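PDB 6L7R: putative spindle pole body component alp6 protein from Chaetomium thermophilum, which probably binds gamma-tubulin and microtubule minus ends as a GCP3-type subunit, of which this chain is the N-terminal, all-helical piece. Local coordinates for residues R8-I13 with A37-V42; S15-L20 with T33-V38; S61-R66 with L101-A106. All coordinates share one frame; numbering follows the deposited sequence.

Contact 1: residues R8-I13 with A37-V42; sequences RINNAI and AVFDLV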
# COMPACT_ATOMS: atom_id res chain seq x y z
N ARG A 8 -9.75 8.69 8.09
CA ARG A 8 -8.82 8.86 6.97
C ARG A 8 -8.44 7.52 6.35
O ARG A 8 -8.18 7.46 5.13
CB ARG A 8 -7.58 9.63 7.44
CG ARG A 8 -7.95 10.97 8.06
CD ARG A 8 -6.89 12.02 7.83
NE ARG A 8 -5.62 11.68 8.47
CZ ARG A 8 -4.46 12.26 8.16
NH1 ARG A 8 -4.42 13.20 7.23
NH2 ARG A 8 -3.35 11.89 8.79
N ILE A 9 -8.43 6.45 7.14
CA ILE A 9 -8.12 5.13 6.59
C ILE A 9 -9.27 4.64 5.72
O ILE A 9 -9.07 4.14 4.61
CB ILE A 9 -7.79 4.16 7.73
CG1 ILE A 9 -6.44 4.55 8.38
CG2 ILE A 9 -7.81 2.71 7.25
CD1 ILE A 9 -6.21 3.92 9.74
N ASN A 10 -10.51 4.80 6.20
CA ASN A 10 -11.65 4.36 5.41
C ASN A 10 -11.81 5.18 4.12
O ASN A 10 -12.21 4.63 3.09
CB ASN A 10 -12.94 4.46 6.24
CG ASN A 10 -13.02 3.38 7.31
OD1 ASN A 10 -12.34 2.36 7.23
ND2 ASN A 10 -13.86 3.61 8.31
N ASN A 11 -11.54 6.48 4.18
CA ASN A 11 -11.56 7.27 2.95
C ASN A 11 -10.53 6.73 1.95
O ASN A 11 -10.80 6.67 0.74
CB ASN A 11 -11.29 8.75 3.25
CG ASN A 11 -12.43 9.41 3.98
OD1 ASN A 11 -13.55 8.90 4.02
ND2 ASN A 11 -12.16 10.58 4.54
N ALA A 12 -9.36 6.33 2.45
CA ALA A 12 -8.35 5.75 1.57
C ALA A 12 -8.81 4.39 1.03
O ALA A 12 -8.58 4.06 -0.14
CB ALA A 12 -7.03 5.61 2.31
N ILE A 13 -9.47 3.59 1.88
CA ILE A 13 -9.96 2.30 1.42
C ILE A 13 -10.97 2.50 0.31
O ILE A 13 -10.94 1.80 -0.71
CB ILE A 13 -10.55 1.49 2.58
CG1 ILE A 13 -9.44 1.05 3.54
CG2 ILE A 13 -11.31 0.26 2.02
CD1 ILE A 13 -9.96 0.50 4.88
N ALA A 37 -19.22 -5.39 -0.06
CA ALA A 37 -18.60 -6.68 0.21
C ALA A 37 -17.08 -6.55 0.20
O ALA A 37 -16.38 -7.17 1.03
CB ALA A 37 -19.05 -7.71 -0.83
N VAL A 38 -16.55 -5.76 -0.72
CA VAL A 38 -15.10 -5.57 -0.78
C VAL A 38 -14.64 -4.78 0.44
O VAL A 38 -13.63 -5.10 1.06
CB VAL A 38 -14.70 -4.88 -2.09
CG1 VAL A 38 -13.21 -4.61 -2.11
CG2 VAL A 38 -15.07 -5.75 -3.27
N PHE A 39 -15.40 -3.75 0.80
CA PHE A 39 -15.05 -2.93 1.95
C PHE A 39 -14.95 -3.77 3.22
O PHE A 39 -14.02 -3.62 4.02
CB PHE A 39 -16.07 -1.81 2.13
CG PHE A 39 -15.71 -0.83 3.20
CD1 PHE A 39 -16.21 -0.98 4.50
CD2 PHE A 39 -14.87 0.24 2.93
CE1 PHE A 39 -15.87 -0.08 5.51
CE2 PHE A 39 -14.53 1.15 3.94
CZ PHE A 39 -15.03 0.99 5.23
N ASP A 40 -15.92 -4.68 3.40
CA ASP A 40 -15.95 -5.53 4.58
C ASP A 40 -14.77 -6.49 4.60
O ASP A 40 -14.19 -6.76 5.66
CB ASP A 40 -17.27 -6.30 4.63
CG ASP A 40 -18.45 -5.42 5.02
OD1 ASP A 40 -18.32 -4.17 4.95
OD2 ASP A 40 -19.51 -5.97 5.37
N LEU A 41 -14.40 -7.01 3.42
CA LEU A 41 -13.21 -7.84 3.32
C LEU A 41 -11.96 -7.06 3.70
O LEU A 41 -11.11 -7.54 4.45
CB LEU A 41 -13.07 -8.41 1.92
CG LEU A 41 -11.78 -9.20 1.71
CD1 LEU A 41 -11.82 -10.48 2.51
CD2 LEU A 41 -11.57 -9.48 0.23
N VAL A 42 -11.82 -5.85 3.16
CA VAL A 42 -10.62 -5.06 3.47
C VAL A 42 -10.53 -4.82 4.97
O VAL A 42 -9.47 -4.99 5.58
CB VAL A 42 -10.62 -3.74 2.69
CG1 VAL A 42 -9.43 -2.85 3.13
CG2 VAL A 42 -10.55 -4.00 1.19
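Phe39 reaches out from helix 29-47 to meet Asn10 and Ile13 of helix 6-20, where two consecutive helices form a splayed helical hairpin; the local axes run at 131° to each other and approach to 11.3 Å. Chi1 of -174° sets Phe39 CG opposite its backbone N and sends the ring toward helix 6-20, although the CB bond itself does not aim there. Beyond CB and CG, the ring first touches through CD2, 3.7 Å from Ile13 CG2. CE2 lies between that methyl and the amide of Asn10. At the tip, CZ is 3.6 Å from Asn10 OD1, the amide and ring planes standing 63° apart. Both neighbours approach the ring obliquely, and their side chains cross that of Phe39 at about a right angle. OD1 also accepts a weak hydrogen bond from Arg43 NE, which gives this oxygen a polar partner besides the aromatic carbon. The CB bond of Ile13 aims at helix 29-47 and the residue is buried; a chain of another protein packs on Ala12, Ala37 and Val38. One turn beyond Phe39, Val42 meets Ile13 tip to tip, its CG1 3.8 Å from Ile13 CD1.

Contact 2: residues S15-L20 with T33-V38; sequences SLIGHL and TRRQAV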
# COMPACT_ATOMS: atom_id res chain seq x y z
N SER A 15 -11.08 4.84 -1.83
CA SER A 15 -10.35 5.20 -3.03
C SER A 15 -9.70 3.98 -3.66
O SER A 15 -9.77 3.78 -4.88
CB SER A 15 -9.29 6.26 -2.71
OG SER A 15 -9.93 7.48 -2.39
N LEU A 16 -9.05 3.15 -2.84
CA LEU A 16 -8.41 1.93 -3.32
C LEU A 16 -9.42 1.04 -4.04
O LEU A 16 -9.15 0.52 -5.13
CB LEU A 16 -7.80 1.15 -2.16
CG LEU A 16 -6.32 1.14 -1.77
CD1 LEU A 16 -6.09 -0.08 -0.87
CD2 LEU A 16 -5.37 1.14 -2.97
N ILE A 17 -10.58 0.81 -3.41
CA ILE A 17 -11.54 -0.11 -4.00
C ILE A 17 -11.97 0.37 -5.38
O ILE A 17 -12.03 -0.41 -6.33
CB ILE A 17 -12.74 -0.28 -3.06
CG1 ILE A 17 -12.28 -0.99 -1.78
CG2 ILE A 17 -13.86 -1.05 -3.76
CD1 ILE A 17 -13.36 -1.13 -0.71
N GLY A 18 -12.25 1.67 -5.52
CA GLY A 18 -12.66 2.19 -6.81
C GLY A 18 -11.56 2.11 -7.84
O GLY A 18 -11.82 1.87 -9.02
N HIS A 19 -10.31 2.27 -7.41
CA HIS A 19 -9.18 2.25 -8.33
C HIS A 19 -8.81 0.84 -8.76
O HIS A 19 -8.43 0.62 -9.92
CB HIS A 19 -7.98 2.95 -7.69
CG HIS A 19 -6.84 3.20 -8.63
ND1 HIS A 19 -6.96 3.98 -9.76
CD2 HIS A 19 -5.54 2.80 -8.59
CE1 HIS A 19 -5.80 4.04 -10.39
NE2 HIS A 19 -4.92 3.33 -9.70
N LEU A 20 -8.88 -0.14 -7.85
CA LEU A 20 -8.40 -1.49 -8.14
C LEU A 20 -9.51 -2.48 -8.50
O LEU A 20 -9.20 -3.55 -9.03
CB LEU A 20 -7.62 -2.04 -6.95
CG LEU A 20 -6.39 -1.22 -6.56
CD1 LEU A 20 -5.57 -1.95 -5.52
CD2 LEU A 20 -5.56 -0.93 -7.80
N THR A 33 -23.27 -2.90 -4.07
CA THR A 33 -23.23 -4.09 -3.22
C THR A 33 -21.85 -4.72 -3.25
O THR A 33 -21.32 -5.12 -2.21
CB THR A 33 -24.29 -5.09 -3.65
OG1 THR A 33 -25.58 -4.50 -3.50
CG2 THR A 33 -24.22 -6.35 -2.79
N ARG A 34 -21.27 -4.85 -4.45
CA ARG A 34 -19.89 -5.31 -4.55
C ARG A 34 -18.94 -4.45 -3.72
O ARG A 34 -18.10 -4.98 -2.98
CB ARG A 34 -19.46 -5.31 -6.02
CG ARG A 34 -20.31 -6.23 -6.89
CD ARG A 34 -19.79 -6.25 -8.32
NE ARG A 34 -20.63 -7.11 -9.16
CZ ARG A 34 -21.19 -6.71 -10.29
NH1 ARG A 34 -21.00 -5.48 -10.75
NH2 ARG A 34 -21.94 -7.55 -10.99
N ARG A 35 -19.09 -3.12 -3.79
CA ARG A 35 -18.23 -2.25 -3.00
C ARG A 35 -18.35 -2.54 -1.50
O ARG A 35 -17.35 -2.59 -0.78
CB ARG A 35 -18.54 -0.78 -3.28
CG ARG A 35 -17.86 0.17 -2.29
CD ARG A 35 -18.18 1.65 -2.54
NE ARG A 35 -17.69 2.08 -3.85
CZ ARG A 35 -16.47 2.57 -4.06
NH1 ARG A 35 -15.61 2.69 -3.06
NH2 ARG A 35 -16.11 2.93 -5.30
N GLN A 36 -19.58 -2.76 -1.01
CA GLN A 36 -19.74 -3.04 0.41
C GLN A 36 -19.07 -4.37 0.78
O GLN A 36 -18.42 -4.47 1.83
CB GLN A 36 -21.22 -3.07 0.79
CG GLN A 36 -21.47 -2.83 2.28
CD GLN A 36 -20.81 -1.56 2.79
OE1 GLN A 36 -21.06 -0.47 2.29
NE2 GLN A 36 -19.95 -1.70 3.80
N ALA A 37 -19.22 -5.39 -0.06
CA ALA A 37 -18.60 -6.68 0.21
C ALA A 37 -17.08 -6.55 0.20
O ALA A 37 -16.38 -7.17 1.03
CB ALA A 37 -19.05 -7.71 -0.83
N VAL A 38 -16.55 -5.76 -0.72
CA VAL A 38 -15.10 -5.57 -0.78
C VAL A 38 -14.64 -4.78 0.44
O VAL A 38 -13.63 -5.10 1.06
CB VAL A 38 -14.70 -4.88 -2.09
CG1 VAL A 38 -13.21 -4.61 -2.11
CG2 VAL A 38 -15.07 -5.75 -3.27
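Arg35 and Ile17 are brought together by the torsions of the arginine: chi1 of 169° sends Arg35 CG out anti to its backbone N, and the one bend in the chain, at chi3 (-63°), turns the guanidinium toward Ile17 and Gly18. One face of that flat group receives Ile17 CG2, which lies 4.2 Å above its plane and off toward the rim. Arg35 NH1 is 4.1 Å from Ile17 CB, while NH2 comes within 3.8 Å of Gly18 CA, approaching it obliquely. The glycine thus meets the arginine with its backbone. NH1 is also held by a hydrogen bond to Asp14 O, just before 15-20, so the arginine joins a polar anchor to an apolar cover. This is the turn end of a helical hairpin, its local axes 10.6 Å apart and inclined at 122°. Deeper in, Ile17 points at the partner helix and slides past Val38 in the opposite direction. Ile17 CG1 and Val38 CG1 are 3.8 Å apart, and Ile17 CD1 stands equally close to the same methyl. Cutting Ile17 back to an alanine is likely to open a gap beside Val38 CG1 and to take CG2 off that guanidinium face, leaving CB near NH1. Ala24, in the connecting loop, also packs on Ile17, and His19 NE2 is hydrogen-bonded to an acidic side chain of another protein.

Contact 3: residues S61-R66 with L101-A106; sequences SDLIKR and LLHQLA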
# COMPACT_ATOMS: atom_id res chain seq x y z
N SER A 61 14.85 -3.25 4.15
CA SER A 61 15.86 -2.92 3.16
C SER A 61 16.85 -4.07 2.96
O SER A 61 17.34 -4.28 1.85
CB SER A 61 16.59 -1.64 3.56
OG SER A 61 17.14 -1.77 4.86
N ASP A 62 17.14 -4.82 4.02
CA ASP A 62 17.99 -6.01 3.87
C ASP A 62 17.26 -7.10 3.10
O ASP A 62 17.87 -7.81 2.29
CB ASP A 62 18.43 -6.52 5.24
CG ASP A 62 19.67 -5.82 5.74
OD1 ASP A 62 19.66 -5.34 6.89
OD2 ASP A 62 20.67 -5.76 4.99
N LEU A 63 15.95 -7.25 3.35
CA LEU A 63 15.17 -8.20 2.57
C LEU A 63 15.12 -7.80 1.10
O LEU A 63 15.22 -8.65 0.21
CB LEU A 63 13.75 -8.31 3.13
CG LEU A 63 13.52 -9.13 4.40
CD1 LEU A 63 12.11 -8.92 4.91
CD2 LEU A 63 13.78 -10.59 4.15
N ILE A 64 14.98 -6.50 0.83
CA ILE A 64 14.92 -6.03 -0.55
C ILE A 64 16.26 -6.22 -1.24
O ILE A 64 16.32 -6.68 -2.39
CB ILE A 64 14.46 -4.56 -0.59
CG1 ILE A 64 12.99 -4.44 -0.18
CG2 ILE A 64 14.68 -3.98 -1.98
CD1 ILE A 64 12.53 -3.01 0.02
N LYS A 65 17.36 -5.89 -0.57
CA LYS A 65 18.67 -6.04 -1.19
C LYS A 65 18.94 -7.50 -1.55
O LYS A 65 19.34 -7.80 -2.68
CB LYS A 65 19.76 -5.50 -0.26
CG LYS A 65 20.94 -4.87 -1.00
CD LYS A 65 22.12 -4.62 -0.07
CE LYS A 65 21.69 -3.93 1.22
NZ LYS A 65 21.06 -2.59 1.00
N ARG A 66 18.72 -8.42 -0.61
CA ARG A 66 19.01 -9.82 -0.90
C ARG A 66 18.08 -10.37 -1.97
O ARG A 66 18.49 -11.23 -2.76
CB ARG A 66 18.93 -10.66 0.37
CG ARG A 66 20.25 -10.75 1.14
CD ARG A 66 21.44 -10.95 0.20
NE ARG A 66 22.64 -11.37 0.91
CZ ARG A 66 23.77 -10.66 1.00
NH1 ARG A 66 23.85 -9.47 0.42
NH2 ARG A 66 24.80 -11.14 1.67
N LEU A 101 6.07 -3.07 2.82
CA LEU A 101 4.98 -3.22 1.86
C LEU A 101 5.52 -3.50 0.47
O LEU A 101 5.08 -4.44 -0.20
CB LEU A 101 4.10 -1.97 1.85
CG LEU A 101 3.12 -1.94 0.67
CD1 LEU A 101 2.00 -2.95 0.89
CD2 LEU A 101 2.57 -0.54 0.42
N LEU A 102 6.48 -2.69 0.01
CA LEU A 102 7.05 -2.92 -1.31
C LEU A 102 7.68 -4.30 -1.42
O LEU A 102 7.48 -5.01 -2.42
CB LEU A 102 8.08 -1.83 -1.64
CG LEU A 102 7.53 -0.41 -1.68
CD1 LEU A 102 8.58 0.57 -2.20
CD2 LEU A 102 6.29 -0.32 -2.56
N HIS A 103 8.44 -4.72 -0.41
CA HIS A 103 9.04 -6.06 -0.45
C HIS A 103 7.97 -7.13 -0.62
O HIS A 103 8.15 -8.10 -1.37
CB HIS A 103 9.85 -6.32 0.81
CG HIS A 103 10.19 -7.76 1.01
ND1 HIS A 103 11.20 -8.40 0.32
CD2 HIS A 103 9.65 -8.70 1.82
CE1 HIS A 103 11.27 -9.66 0.70
NE2 HIS A 103 10.34 -9.87 1.61
N GLN A 104 6.84 -6.98 0.08
CA GLN A 104 5.78 -7.99 -0.02
C GLN A 104 5.17 -8.04 -1.41
O GLN A 104 4.78 -9.11 -1.89
CB GLN A 104 4.69 -7.70 1.02
CG GLN A 104 5.17 -7.84 2.45
CD GLN A 104 5.38 -9.29 2.85
OE1 GLN A 104 6.50 -9.80 2.82
NE2 GLN A 104 4.30 -9.96 3.23
N LEU A 105 5.04 -6.88 -2.07
CA LEU A 105 4.49 -6.81 -3.42
C LEU A 105 5.52 -7.05 -4.50
O LEU A 105 5.16 -7.07 -5.69
CB LEU A 105 3.83 -5.44 -3.63
CG LEU A 105 2.66 -5.17 -2.68
CD1 LEU A 105 2.17 -3.74 -2.80
CD2 LEU A 105 1.54 -6.16 -2.93
N ALA A 106 6.79 -7.25 -4.14
CA ALA A 106 7.83 -7.43 -5.16
C ALA A 106 7.57 -8.69 -5.96
O ALA A 106 7.14 -9.71 -5.42
CB ALA A 106 9.21 -7.49 -4.50
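Leu63 CB sits over one face of the His103 imidazole, 3.9 Å from the ring centroid and 16° off its normal, a CH-pi contact displaced toward the rim. It joins helix 59-70 to helix 95-105 in the C-terminal group of three helices, with helix 76-88 contributing Phe79 to Ile64 and Tyr83 to Ser61. The two side chains cross at about a right angle. CB lies closest to the CE1 corner, at 3.7 Å, while further out Leu63 CD1 reaches the NE2 side of the ring at 3.9 Å, so leucine carbons lie along much of the imidazole. Chi1 of 165° turns His103 CG opposite its backbone N and presents the ring to Leu63. The helices come near here, with the CA atoms of Ile64 and His103 5.9 Å apart. On its way to the ring, the histidine passes Ile64, the two side chains running in opposite directions. A chain of another protein packs on Ile64 too. Burying this ring against aliphatic carbon probably has a price, since His103 ND1 is buried with no partner in the model. Nearer the backbone, Ile64 CG1 rests 3.8 Å from His103 CB.

In the fold
From the N terminus, helix 6-20 runs into a connecting loop and helix 29-47 returns beside it. Contact 2 closes this turn first, over the 12 residues between its segments; contact 1 spans it, with 23 between its own, and their second segments overlap at Ala37 and Val38. They meet where Ile17 CD1 packs on Phe39 CA, 3.6 Å away. Both tie the N-terminal pair of helices. Contact 3 follows in series, closing a loop that contains helix 76-88 and tying helices 59-70 and 95-105 of the C-terminal three. It lies across the chain's centre, about 25 Å from contact 1 and 27 Å from contact 2, centre to centre. A chain of another protein reaches all three contacts.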